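PDB 2OAS: 4-hydroxybutyrate coenzyme A transferase from Shewanella oneidensis, which probably transfers coenzyme A between acyl-CoA thioesters and carboxylates such as acetate or 4-hydroxybutyrate, by way of a covalent enzyme-CoA intermediate. Local coordinates for residues Gly130-Glu134 / Thr262-Leu266; Phe235-Leu240 / Gly267-Leu271. One frame throughout, in Å; residues are numbered along the deposited sequence.

Contact 1 (Gly130-Glu134 / Thr262-Leu266)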
# COMPACT_ATOMS: atom_id res chain seq x y z
N GLY A 130 -9.50 -9.84 26.63
CA GLY A 130 -10.88 -9.75 26.20
C GLY A 130 -11.23 -9.31 24.79
O GLY A 130 -10.67 -9.82 23.81
N ILE A 131 -12.15 -8.35 24.68
CA ILE A 131 -12.61 -7.90 23.37
C ILE A 131 -11.62 -7.09 22.54
O ILE A 131 -11.91 -6.72 21.40
CB ILE A 131 -13.92 -7.11 23.48
CG1 ILE A 131 -13.71 -5.85 24.32
CG2 ILE A 131 -14.99 -7.99 24.05
CD1 ILE A 131 -14.95 -4.98 24.42
N SER A 132 -10.45 -6.81 23.10
CA SER A 132 -9.44 -6.07 22.36
C SER A 132 -8.04 -6.63 22.52
O SER A 132 -7.40 -6.44 23.55
CB SER A 132 -9.40 -4.60 22.77
OG SER A 132 -10.48 -3.90 22.20
N VAL A 133 -7.57 -7.33 21.49
CA VAL A 133 -6.22 -7.86 21.52
C VAL A 133 -5.37 -6.85 20.78
O VAL A 133 -4.37 -6.37 21.30
CB VAL A 133 -6.12 -9.22 20.83
CG1 VAL A 133 -4.68 -9.68 20.80
CG2 VAL A 133 -6.98 -10.23 21.57
N GLU A 134 -5.79 -6.51 19.57
CA GLU A 134 -5.07 -5.52 18.76
C GLU A 134 -3.56 -5.49 18.99
O GLU A 134 -2.88 -6.51 18.80
CB GLU A 134 -5.67 -4.11 18.96
CG GLU A 134 -6.44 -3.86 20.28
CD GLU A 134 -5.77 -2.84 21.18
OE1 GLU A 134 -6.39 -2.37 22.17
OE2 GLU A 134 -4.61 -2.50 20.91
N THR A 262 -10.63 -12.19 14.37
CA THR A 262 -10.63 -10.72 14.42
C THR A 262 -9.59 -10.23 15.39
O THR A 262 -9.01 -11.01 16.16
CB THR A 262 -11.95 -10.09 14.93
OG1 THR A 262 -12.39 -10.79 16.11
CG2 THR A 262 -13.00 -10.13 13.87
N GLY A 263 -9.37 -8.92 15.36
CA GLY A 263 -8.43 -8.29 16.26
C GLY A 263 -9.17 -7.80 17.49
O GLY A 263 -8.58 -7.68 18.57
N PHE A 264 -10.45 -7.49 17.31
CA PHE A 264 -11.31 -7.03 18.40
C PHE A 264 -12.80 -7.06 18.07
O PHE A 264 -13.20 -7.36 16.94
CB PHE A 264 -10.89 -5.62 18.86
CG PHE A 264 -10.58 -4.69 17.74
CD1 PHE A 264 -9.32 -4.67 17.17
CD2 PHE A 264 -11.57 -3.84 17.25
CE1 PHE A 264 -9.03 -3.83 16.10
CE2 PHE A 264 -11.29 -2.98 16.18
CZ PHE A 264 -10.02 -2.97 15.60
N ALA A 265 -13.62 -6.76 19.07
CA ALA A 265 -15.07 -6.76 18.91
C ALA A 265 -15.71 -5.55 19.61
O ALA A 265 -15.15 -5.00 20.56
CB ALA A 265 -15.65 -8.05 19.49
N LEU A 266 -16.89 -5.18 19.15
CA LEU A 266 -17.60 -4.03 19.72
C LEU A 266 -19.09 -4.15 19.40
O LEU A 266 -19.47 -4.30 18.24
CB LEU A 266 -17.06 -2.74 19.09
CG LEU A 266 -17.36 -1.49 19.90
CD1 LEU A 266 -16.39 -1.47 21.07
CD2 LEU A 266 -17.19 -0.23 19.06
O HOH W 1 -12.67 -3.93 21.07
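F264 and A265 form a short strand that lies against the loop I131-E134, joined to it by an isolated antiparallel beta bridge between S132 and F264 (CA to CA 4.5 Å). Bonds from A265 N to I131 O and from V133 N to G263 O flank this pair, making it a non-hydrogen-bonded one; the touching parts run 151° apart. The loop follows strand 126-128 of the N-terminal Rossmann-like half, so the bridge ties that half to strand 264-265, which lies beside strand 234-235 and so close to E233, the residue that binds CoA covalently. F264 touches the bound coenzyme A, so the bridge sets a pocket residue against the N-terminal loop. F264 carries its ring on the side of E134: CG sits between the backbone N and the carbonyl carbon (chi1 43°), and F264 CD1 lies 4.1 Å from E134 CB in an oblique approach. E134 then bends at chi2, and its carboxylate leaves the ring to bond S26 N through OE1. S132 OG lies 3.8 Å from F264 CB, and its direct protein partner is S26 O. The I131 side chain runs beside A265, their CB atoms 4.4 Å apart. The backbone supplies the polar grip. A265 N donates to I131 O in the carbonyl plane at 2.9 Å, while G263 O accepts twice. V133 N approaches G263 O nearly along its C=O axis at 3.1 Å; E134 N stands 29° out of the carbonyl plane. At the A265 end one water donates to both I131 O and A265 O, with its oxygen 2.7 Å from A265 O.

Contact 2 (Phe235-Leu240 / Gly267-Leu271); sequences FSDGIL and GSQKL
D237 grips S268 with both carboxylate oxygens, joining the start of helix 237-244 to the start of helix 269-275. D237 OD2 uses its syn lone pair to accept from S268 N at 2.9 Å, with an N-H...O angle of 164°. The hydroxyl S268 OG donates to D237 OD1 at 2.6 Å, also on the syn side but 21° out of the carboxylate plane. G267 CA passes 3.3 Å from D237 OD2, so the absence of a side chain there lets the acid come close. Beside this polar clasp L271 pushes its isobutyl group between F235, S236 and L240. Its CG is anti to the backbone N (chi1 -172°), which sends the two methyls across to the other segment: L271 CD1 meets F235 CE1 at 3.4 Å, obliquely to the ring, and L271 CD2 rests 3.5 Å from S236 CA. L240 CB closes on L271 CD1 at 3.9 Å, and the L240 CD2 methyl reaches the backbone of L271 and the end of K270. In the next shell, S236 OG bonds L266 O, and Y272 OH bonds G267 N; these ties hold the turn leading into helix 269-275. S236 and S268 occupy the N-cap positions of the two helices, but only S268 caps with its side chain, by a weak bond from K270 N to OG. S268 OG is therefore both donor to D237 and, weakly, acceptor at the start of the helix it caps. With two donors on its oxygens, and the start of helix 269-275 beside it, D237 probably stays ionised, and its negative charge should complement the positive end of that helix dipole.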
# COMPACT_ATOMS: atom_id res chain seq x y z
N PHE A 235 -15.71 -7.12 14.45
CA PHE A 235 -17.07 -7.46 14.05
C PHE A 235 -18.06 -7.05 15.13
O PHE A 235 -17.68 -6.84 16.28
CB PHE A 235 -17.18 -8.96 13.74
CG PHE A 235 -17.15 -9.85 14.95
CD1 PHE A 235 -18.33 -10.22 15.58
CD2 PHE A 235 -15.94 -10.36 15.42
CE1 PHE A 235 -18.31 -11.09 16.66
CE2 PHE A 235 -15.92 -11.23 16.51
CZ PHE A 235 -17.11 -11.60 17.13
N SER A 236 -19.33 -6.91 14.76
CA SER A 236 -20.34 -6.54 15.73
C SER A 236 -21.54 -7.44 15.62
O SER A 236 -21.47 -8.52 15.03
CB SER A 236 -20.80 -5.09 15.52
OG SER A 236 -21.77 -4.74 16.50
N ASP A 237 -22.64 -6.98 16.19
CA ASP A 237 -23.89 -7.72 16.22
C ASP A 237 -24.33 -8.18 14.85
O ASP A 237 -24.97 -9.22 14.71
CB ASP A 237 -24.97 -6.86 16.87
CG ASP A 237 -24.68 -6.58 18.34
OD1 ASP A 237 -25.15 -7.37 19.19
OD2 ASP A 237 -23.98 -5.60 18.63
N GLY A 238 -23.98 -7.40 13.82
CA GLY A 238 -24.37 -7.76 12.47
C GLY A 238 -23.94 -9.17 12.13
O GLY A 238 -24.71 -9.97 11.58
N ILE A 239 -22.71 -9.50 12.47
CA ILE A 239 -22.19 -10.83 12.16
C ILE A 239 -22.88 -11.90 12.99
O ILE A 239 -23.30 -12.93 12.48
CB ILE A 239 -20.70 -10.88 12.42
CG1 ILE A 239 -20.03 -9.72 11.68
CG2 ILE A 239 -20.14 -12.20 11.94
CD1 ILE A 239 -20.27 -9.74 10.19
N LEU A 240 -23.00 -11.62 14.28
CA LEU A 240 -23.63 -12.54 15.21
C LEU A 240 -24.96 -13.07 14.67
O LEU A 240 -25.26 -14.26 14.79
CB LEU A 240 -23.83 -11.82 16.56
CG LEU A 240 -24.55 -12.55 17.70
CD1 LEU A 240 -23.79 -13.80 18.09
CD2 LEU A 240 -24.67 -11.60 18.87
N GLY A 267 -19.93 -4.09 20.43
CA GLY A 267 -21.37 -4.22 20.21
C GLY A 267 -22.15 -4.40 21.49
O GLY A 267 -21.69 -3.99 22.56
N SER A 268 -23.33 -5.01 21.41
CA SER A 268 -24.15 -5.19 22.60
C SER A 268 -23.65 -6.29 23.55
O SER A 268 -22.70 -7.00 23.25
CB SER A 268 -25.58 -5.49 22.20
OG SER A 268 -25.67 -6.79 21.67
N GLN A 269 -24.32 -6.43 24.69
CA GLN A 269 -23.93 -7.43 25.67
C GLN A 269 -24.11 -8.85 25.13
O GLN A 269 -23.44 -9.77 25.58
CB GLN A 269 -24.73 -7.27 26.96
CG GLN A 269 -24.33 -8.23 28.09
CD GLN A 269 -22.84 -8.17 28.42
OE1 GLN A 269 -22.27 -7.10 28.61
NE2 GLN A 269 -22.21 -9.34 28.51
N LYS A 270 -25.01 -9.01 24.17
CA LYS A 270 -25.26 -10.32 23.56
C LYS A 270 -24.00 -10.76 22.82
O LYS A 270 -23.63 -11.93 22.82
CB LYS A 270 -26.42 -10.23 22.56
CG LYS A 270 -27.65 -11.06 22.92
CD LYS A 270 -28.10 -11.92 21.72
CE LYS A 270 -28.45 -11.06 20.50
NZ LYS A 270 -28.59 -11.88 19.25
N LEU A 271 -23.35 -9.80 22.17
CA LEU A 271 -22.13 -10.10 21.43
C LEU A 271 -21.04 -10.52 22.40
O LEU A 271 -20.40 -11.55 22.21
CB LEU A 271 -21.66 -8.88 20.64
CG LEU A 271 -20.50 -9.10 19.67
CD1 LEU A 271 -20.94 -10.06 18.57
CD2 LEU A 271 -20.07 -7.77 19.04

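Overall arrangement
The two contacts lie 12 Å apart between centres and cross along the chain, 235-240 lying between 130-134 and 262-266, and 267-271 following directly on 262-266. They also meet directly: L266 O is 3.6 Å from L271 CD2, and T262 CG2 is 3.3 Å from F235 CD2. Strand 234-235 lies parallel to strand 264-265, an arrangement that brings F264 to about 4 Å and F235 to about 8 Å from E233, side chain to side chain. Contact 1 is the nearer to the ligand. The F264 side chain is about 4 Å from the bound coenzyme A, whereas the F235 side chain of contact 2 is about 11 Å from it.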